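PDB 5LKW: putative OmpA family lipoprotein from Burkholderia cenocepacia, which binds the peptidoglycan amino acid diaminopimelic acid and, within the Tol-Pal system, probably takes part in outer-membrane invagination during cell division and in maintaining outer-membrane integrity. Local coordinates for residues Ala39-Leu42 and Gln47-Val50; Pro100-His105 and Ala111-Ala116. All coordinates share one frame; numbering follows the deposited sequence.

Interaction 1: Ala39-Leu42 and Gln47-Val50; sequences AQYL and QRHV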
ATOM      1  N   ALA A  39      -8.647   5.443  -6.522  1.00 30.82           N
ATOM      2  CA  ALA A  39      -9.802   4.735  -7.084  1.00 32.38           C
ATOM      3  C   ALA A  39     -10.362   5.450  -8.328  1.00 33.62           C
ATOM      4  O   ALA A  39     -10.642   4.802  -9.336  1.00 32.38           O
ATOM      5  CB  ALA A  39     -10.900   4.554  -6.047  1.00 32.43           C
ATOM      6  N   GLN A  40     -10.515   6.768  -8.234  1.00 34.58           N
ATOM      7  CA  GLN A  40     -11.037   7.570  -9.335  1.00 37.17           C
ATOM      8  C   GLN A  40     -10.099   7.465 -10.541  1.00 37.50           C
ATOM      9  O   GLN A  40     -10.548   7.193 -11.658  1.00 38.03           O
ATOM     10  CB  GLN A  40     -11.228   9.036  -8.899  1.00 37.66           C
ATOM     11  CG  GLN A  40     -12.076   9.924  -9.814  1.00 40.79           C
ATOM     12  CD  GLN A  40     -13.346   9.249 -10.320  1.00 46.29           C
ATOM     13  OE1 GLN A  40     -14.137   8.699  -9.543  1.00 50.09           O
ATOM     14  NE2 GLN A  40     -13.557   9.312 -11.632  1.00 47.74           N
ATOM     15  N   TYR A  41      -8.798   7.632 -10.308  1.00 37.28           N
ATOM     16  CA  TYR A  41      -7.828   7.424 -11.363  1.00 37.29           C
ATOM     17  C   TYR A  41      -7.949   6.032 -12.009  1.00 37.09           C
ATOM     18  O   TYR A  41      -8.114   5.922 -13.226  1.00 37.02           O
ATOM     19  CB  TYR A  41      -6.399   7.720 -10.891  1.00 37.79           C
ATOM     20  CG  TYR A  41      -5.394   7.513 -11.993  1.00 38.87           C
ATOM     21  CD1 TYR A  41      -4.852   8.593 -12.693  1.00 39.82           C
ATOM     22  CD2 TYR A  41      -5.007   6.243 -12.352  1.00 39.25           C
ATOM     23  CE1 TYR A  41      -3.924   8.401 -13.705  1.00 40.21           C
ATOM     24  CE2 TYR A  41      -4.088   6.032 -13.374  1.00 43.88           C
ATOM     25  CZ  TYR A  41      -3.543   7.107 -14.043  1.00 44.07           C
ATOM     26  OH  TYR A  41      -2.629   6.861 -15.064  1.00 46.80           O
ATOM     27  N   LEU A  42      -7.909   4.982 -11.199  1.00 36.65           N
ATOM     28  CA  LEU A  42      -8.064   3.607 -11.685  1.00 36.97           C
ATOM     29  C   LEU A  42      -9.348   3.302 -12.544  1.00 37.48           C
ATOM     30  O   LEU A  42      -9.253   2.761 -13.654  1.00 37.99           O
ATOM     31  CB  LEU A  42      -7.898   2.606 -10.529  1.00 36.07           C
ATOM     32  CG  LEU A  42      -6.436   2.445 -10.032  1.00 35.22           C
ATOM     33  CD1 LEU A  42      -6.360   1.593  -8.768  1.00 34.86           C
ATOM     34  CD2 LEU A  42      -5.509   1.883 -11.111  1.00 33.61           C
ATOM     35  N   GLN A  47      -7.106   0.504 -18.314  1.00 41.68           N
ATOM     36  CA  GLN A  47      -5.853  -0.038 -18.827  1.00 41.81           C
ATOM     37  C   GLN A  47      -4.747  -0.056 -17.743  1.00 40.94           C
ATOM     38  O   GLN A  47      -3.847  -0.909 -17.770  1.00 40.34           O
ATOM     39  CB  GLN A  47      -5.432   0.823 -20.029  1.00 42.17           C
ATOM     40  CG  GLN A  47      -4.808   2.211 -19.697  1.00 45.63           C
ATOM     41  CD  GLN A  47      -5.784   3.430 -19.640  1.00 47.32           C
ATOM     42  OE1 GLN A  47      -6.996   3.308 -19.820  1.00 48.54           O
ATOM     43  NE2 GLN A  47      -5.216   4.618 -19.400  1.00 47.89           N
ATOM     44  N   ARG A  48      -4.850   0.888 -16.797  1.00 39.38           N
ATOM     45  CA  ARG A  48      -3.916   1.042 -15.669  1.00 38.15           C
ATOM     46  C   ARG A  48      -3.979  -0.063 -14.637  1.00 36.86           C
ATOM     47  O   ARG A  48      -5.018  -0.330 -14.072  1.00 35.84           O
ATOM     48  CB  ARG A  48      -4.126   2.382 -14.963  1.00 38.37           C
ATOM     49  CG  ARG A  48      -3.368   3.495 -15.590  1.00 39.44           C
ATOM     50  CD  ARG A  48      -1.869   3.197 -15.474  1.00 44.56           C
ATOM     51  NE  ARG A  48      -1.081   4.347 -15.895  1.00 46.83           N
ATOM     52  CZ  ARG A  48       0.243   4.366 -15.976  1.00 47.69           C
ATOM     53  NH1 ARG A  48       0.968   3.297 -15.648  1.00 49.78           N
ATOM     54  NH2 ARG A  48       0.839   5.475 -16.360  1.00 48.29           N
ATOM     55  N   HIS A  49      -2.821  -0.667 -14.393  1.00 36.35           N
ATOM     56  CA  HIS A  49      -2.644  -1.688 -13.391  1.00 36.36           C
ATOM     57  C   HIS A  49      -1.728  -1.209 -12.240  1.00 35.15           C
ATOM     58  O   HIS A  49      -0.729  -0.531 -12.467  1.00 35.26           O
ATOM     59  CB  HIS A  49      -2.122  -2.958 -14.047  1.00 36.76           C
ATOM     60  CG  HIS A  49      -3.186  -3.731 -14.767  1.00 39.84           C
ATOM     61  ND1 HIS A  49      -4.050  -3.145 -15.672  1.00 43.65           N
ATOM     62  CD2 HIS A  49      -3.539  -5.038 -14.703  1.00 40.53           C
ATOM     63  CE1 HIS A  49      -4.881  -4.057 -16.145  1.00 42.19           C
ATOM     64  NE2 HIS A  49      -4.585  -5.216 -15.580  1.00 43.04           N
ATOM     65  N   VAL A  50      -2.087  -1.579 -11.016  1.00 33.11           N
ATOM     66  CA  VAL A  50      -1.338  -1.146  -9.839  1.00 31.85           C
ATOM     67  C   VAL A  50      -0.974  -2.410  -9.075  1.00 30.89           C
ATOM     68  O   VAL A  50      -1.791  -3.304  -8.893  1.00 31.11           O
ATOM     69  CB  VAL A  50      -2.156  -0.137  -8.956  1.00 31.30           C
ATOM     70  CG1 VAL A  50      -3.412  -0.779  -8.364  1.00 33.44           C
ATOM     71  CG2 VAL A  50      -1.316   0.466  -7.853  1.00 31.27           C
TER
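Tyr41 and Leu42, near the end of helix 32-44, reach Arg48 and Val50 where the chain turns back into strand 50-55. This is the helix-to-strand return of a beta-alpha-beta crossover in the OmpA-like domain, with strand 115-120 lying between the two parallel strands 17-19 and 50-55. Tyr41 swings its ring anti to the backbone N (chi1 -180°), which carries the CE2 edge up to the Arg48 side chain. The aliphatic part of Arg48 lies at that edge, near the ring plane, with Arg48 CG 3.4 Å from Tyr41 CE2. Because the arginine bends at its second torsion, NE comes round to the phenol and donates to it, Arg48 NE to Tyr41 OH at 3.1 Å. The bond is far from straight (137° at the hydrogen), and the ring and guanidinium planes stand 47° apart. The same hydroxyl is also hydrogen-bonded to Asp4, so two polar groups grip it at a buried site.

Leu42 splits its two methyls between different partners. CD2 rests 3.7 Å from the carbonyl oxygen Arg48 O, an oxygen that also accepts a hydrogen bond from Gln89 NE2. Leu42 also touches Tyr120 of strand 115-120, and Val50 touches Tyr120 and Leu118. The other branch, Leu42 CD1, meets Val50 CG1 at 3.8 Å, the two side chains crossing at about a right angle.

Interaction 2: Pro100-His105 and Ala111-Ala116; sequences PQATGH and AQNRRA. With API (2,6-diaminopimelic acid), chain C.
Asn113 turns the edge of its amide to the backbone of Ala102 and grips both polar atoms of that residue. Asn113 ND2 donates to Ala102 O (2.8 Å, nearly straight at 175°), the acceptor lying in the amide plane, while Ala102 N donates to Asn113 OD1 (3.0 Å) on a lone pair in the carbonyl plane. This pair of bonds fixes the amide's rotation. A further, weak bond comes to the same OD1 from Gln101 N, and Pro100 CB packs 3.6 Å from Asn113 ND2.

The Arg115 guanidinium also works through its edge: Asn113 OD1 and a water both lie there in its plane. Arg115 NH1 donates to the carbonyl oxygen Gln112 O (2.7 Å), again in plane, and to the water at 2.8 Å, which in turn accepts weakly from Gln101 N. Gln101 CB sits obliquely against the guanidinium, and farther out the Gln101 amide stands almost square to it (81°). Ala102 CB touches the Gln112 amide, 3.6 Å from its OE1.

Arg114 meets the ligand with its aliphatic CG and CD. Ala111 CA lies over one face of its guanidinium, and Arg114 CD is 3.1 Å from OXT of diaminopimelic acid, while a salt bridge to Asp57 and a bond to Phe20 O hold the group. The contact thus folds the loop after strand 90-96 onto the junction of helix 107-113 with strand 115-120, whose Arg115 pairs with Asp117 and lies against strand 17-19.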
ATOM      1  N   PRO A 100      13.156  -3.573   3.634  1.00 23.77           N
ATOM      2  CA  PRO A 100      13.026  -2.411   4.539  1.00 23.84           C
ATOM      3  C   PRO A 100      13.395  -1.103   3.775  1.00 24.40           C
ATOM      4  O   PRO A 100      14.367  -1.099   3.045  1.00 25.27           O
ATOM      5  CB  PRO A 100      14.011  -2.756   5.696  1.00 23.87           C
ATOM      6  CG  PRO A 100      15.112  -3.737   5.023  1.00 23.97           C
ATOM      7  CD  PRO A 100      14.219  -4.541   4.050  1.00 24.43           C
ATOM      8  N   GLN A 101      12.601  -0.041   3.856  1.00 23.65           N
ATOM      9  CA  GLN A 101      12.998   1.250   3.244  1.00 24.20           C
ATOM     10  C   GLN A 101      13.965   2.086   4.146  1.00 22.80           C
ATOM     11  O   GLN A 101      14.913   2.729   3.648  1.00 19.52           O
ATOM     12  CB  GLN A 101      11.737   2.063   2.878  1.00 26.22           C
ATOM     13  CG  GLN A 101      11.924   2.894   1.647  1.00 32.31           C
ATOM     14  CD  GLN A 101      12.215   2.016   0.398  1.00 39.74           C
ATOM     15  OE1 GLN A 101      11.757   0.860   0.297  1.00 42.79           O
ATOM     16  NE2 GLN A 101      13.001   2.559  -0.541  1.00 42.78           N
ATOM     17  N   ALA A 102      13.733   2.040   5.468  1.00 21.80           N
ATOM     18  CA  ALA A 102      14.671   2.565   6.468  1.00 21.60           C
ATOM     19  C   ALA A 102      15.328   1.378   7.153  1.00 21.30           C
ATOM     20  O   ALA A 102      14.627   0.392   7.528  1.00 20.96           O
ATOM     21  CB  ALA A 102      13.887   3.395   7.484  1.00 21.99           C
ATOM     22  N   THR A 103      16.642   1.449   7.341  1.00 21.37           N
ATOM     23  CA  THR A 103      17.444   0.264   7.702  1.00 23.16           C
ATOM     24  C   THR A 103      17.910   0.229   9.182  1.00 22.07           C
ATOM     25  O   THR A 103      18.551  -0.752   9.610  1.00 22.66           O
ATOM     26  CB  THR A 103      18.734   0.109   6.777  1.00 23.83           C
ATOM     27  OG1 THR A 103      19.540   1.276   6.945  1.00 25.61           O
ATOM     28  CG2 THR A 103      18.349  -0.068   5.247  1.00 25.58           C
ATOM     29  N   GLY A 104      17.591   1.284   9.931  1.00 21.50           N
ATOM     30  CA  GLY A 104      17.737   1.339  11.384  1.00 19.77           C
ATOM     31  C   GLY A 104      16.839   0.434  12.255  1.00 19.69           C
ATOM     32  O   GLY A 104      15.899  -0.191  11.790  1.00 16.76           O
ATOM     33  N   HIS A 105      17.158   0.403  13.548  1.00 18.26           N
ATOM     34  CA  HIS A 105      16.598  -0.591  14.433  1.00 19.01           C
ATOM     35  C   HIS A 105      16.047   0.219  15.586  1.00 18.73           C
ATOM     36  O   HIS A 105      16.555   0.239  16.710  1.00 19.93           O
ATOM     37  CB  HIS A 105      17.662  -1.663  14.764  1.00 18.72           C
ATOM     38  CG  HIS A 105      18.356  -2.233  13.542  1.00 17.17           C
ATOM     39  ND1 HIS A 105      17.715  -3.038  12.622  1.00 16.64           N
ATOM     40  CD2 HIS A 105      19.625  -2.073  13.071  1.00 19.25           C
ATOM     41  CE1 HIS A 105      18.558  -3.376  11.660  1.00 19.46           C
ATOM     42  NE2 HIS A 105      19.725  -2.805  11.900  1.00 18.65           N
ATOM     43  N   ALA A 111       8.515   2.230  11.878  1.00 14.68           N
ATOM     44  CA  ALA A 111       7.246   2.854  11.490  1.00 15.05           C
ATOM     45  C   ALA A 111       7.207   3.121   9.995  1.00 15.15           C
ATOM     46  O   ALA A 111       6.141   3.012   9.349  1.00 15.78           O
ATOM     47  CB  ALA A 111       6.972   4.150  12.314  1.00 14.59           C
ATOM     48  N   GLN A 112       8.371   3.468   9.446  1.00 15.55           N
ATOM     49  CA  GLN A 112       8.528   3.734   8.026  1.00 15.33           C
ATOM     50  C   GLN A 112       8.344   2.470   7.178  1.00 16.07           C
ATOM     51  O   GLN A 112       8.115   2.584   5.985  1.00 14.31           O
ATOM     52  CB  GLN A 112       9.927   4.288   7.806  1.00 16.22           C
ATOM     53  CG  GLN A 112      10.102   5.739   8.467  1.00 18.34           C
ATOM     54  CD  GLN A 112      11.510   6.313   8.319  1.00 19.88           C
ATOM     55  OE1 GLN A 112      12.003   6.492   7.180  1.00 18.66           O
ATOM     56  NE2 GLN A 112      12.195   6.573   9.475  1.00 18.90           N
ATOM     57  N   ASN A 113       8.545   1.286   7.789  1.00 14.18           N
ATOM     58  CA  ASN A 113       8.509   0.034   7.084  1.00 15.36           C
ATOM     59  C   ASN A 113       7.201  -0.698   7.192  1.00 16.09           C
ATOM     60  O   ASN A 113       7.061  -1.698   6.483  1.00 18.70           O
ATOM     61  CB  ASN A 113       9.683  -0.930   7.449  1.00 13.13           C
ATOM     62  CG  ASN A 113      11.077  -0.306   7.166  1.00 19.42           C
ATOM     63  OD1 ASN A 113      11.243   0.543   6.276  1.00 18.57           O
ATOM     64  ND2 ASN A 113      12.061  -0.696   7.968  1.00 19.34           N
ATOM     65  N   ARG A 114       6.282  -0.256   8.089  1.00 17.45           N
ATOM     66  CA  ARG A 114       4.931  -0.859   8.268  1.00 16.72           C
ATOM     67  C   ARG A 114       4.043  -0.122   7.295  1.00 16.03           C
ATOM     68  O   ARG A 114       3.455   0.880   7.649  1.00 16.56           O
ATOM     69  CB  ARG A 114       4.418  -0.607   9.672  1.00 17.43           C
ATOM     70  CG  ARG A 114       5.207  -1.362  10.785  1.00 18.53           C
ATOM     71  CD  ARG A 114       4.410  -1.305  12.110  1.00 14.42           C
ATOM     72  NE  ARG A 114       4.231   0.045  12.670  1.00 13.13           N
ATOM     73  CZ  ARG A 114       5.144   0.709  13.384  1.00 13.73           C
ATOM     74  NH1 ARG A 114       6.332   0.129  13.636  1.00  9.13           N
ATOM     75  NH2 ARG A 114       4.845   1.948  13.903  1.00 12.50           N
ATOM     76  N   ARG A 115       4.084  -0.554   6.045  1.00 16.44           N
ATOM     77  CA  ARG A 115       3.750   0.301   4.920  1.00 16.45           C
ATOM     78  C   ARG A 115       3.248  -0.524   3.764  1.00 16.04           C
ATOM     79  O   ARG A 115       3.724  -1.660   3.535  1.00 16.43           O
ATOM     80  CB  ARG A 115       5.003   1.072   4.439  1.00 17.10           C
ATOM     81  CG  ARG A 115       4.738   2.326   3.555  1.00 13.44           C
ATOM     82  CD  ARG A 115       6.108   3.025   3.086  1.00 14.97           C
ATOM     83  NE  ARG A 115       6.745   2.097   2.162  1.00 13.26           N
ATOM     84  CZ  ARG A 115       7.719   1.238   2.437  1.00 16.91           C
ATOM     85  NH1 ARG A 115       8.333   1.207   3.636  1.00 19.66           N
ATOM     86  NH2 ARG A 115       8.072   0.370   1.485  1.00 19.10           N
ATOM     87  N   ALA A 116       2.317   0.064   3.003  1.00 15.78           N
ATOM     88  CA  ALA A 116       1.870  -0.541   1.730  1.00 15.46           C
ATOM     89  C   ALA A 116       2.004   0.476   0.652  1.00 16.11           C
ATOM     90  O   ALA A 116       1.532   1.612   0.844  1.00 14.54           O
ATOM     91  CB  ALA A 116       0.353  -1.028   1.825  1.00 13.36           C
TER
HETATM   92  C   API C 201       4.681  -4.995  12.078  1.00 20.28           C
HETATM   93  CA  API C 201       5.250  -6.092  12.944  1.00 21.41           C
HETATM   94  C3  API C 201       5.519  -5.778  14.416  1.00 29.73           C
HETATM   95  C4  API C 201       6.080  -7.047  15.090  1.00 40.58           C
HETATM   96  C5  API C 201       5.373  -7.458  16.395  1.00 54.53           C
HETATM   97  C6  API C 201       5.824  -8.819  16.958  1.00 63.20           C
HETATM   98  O   API C 201       5.263  -4.825  11.015  1.00 16.01           O
HETATM   99  OXT API C 201       3.687  -4.283  12.350  1.00 17.62           O
HETATM  100  N   API C 201       6.534  -6.439  12.339  1.00 19.72           N
HETATM  101  O   HOH W   1       9.825  -1.145   3.402  1.00 20.90           O

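In the fold
Interactions 1 and 2 lie on opposite sides of the chain's centre, about 26 Å apart between centres, and do not touch. Each brings a helix against the chain close by in sequence: in interaction 1 the run into strand 50-55, in interaction 2 the loop after strand 90-96. Both border strand 115-120: interaction 2 contains its first residues, whereas Leu42 and Val50 of interaction 1 pack on Tyr120 near its other end. Interaction 1 is the more buried and mixes apolar methyls with a single side-chain hydrogen bond. Interaction 2 is partly exposed and polar, with one asparagine amide bonded to loop backbone atoms and a water joining in. Of the two, interaction 2 alone holds a residue of the diaminopimelic acid pocket, Arg114.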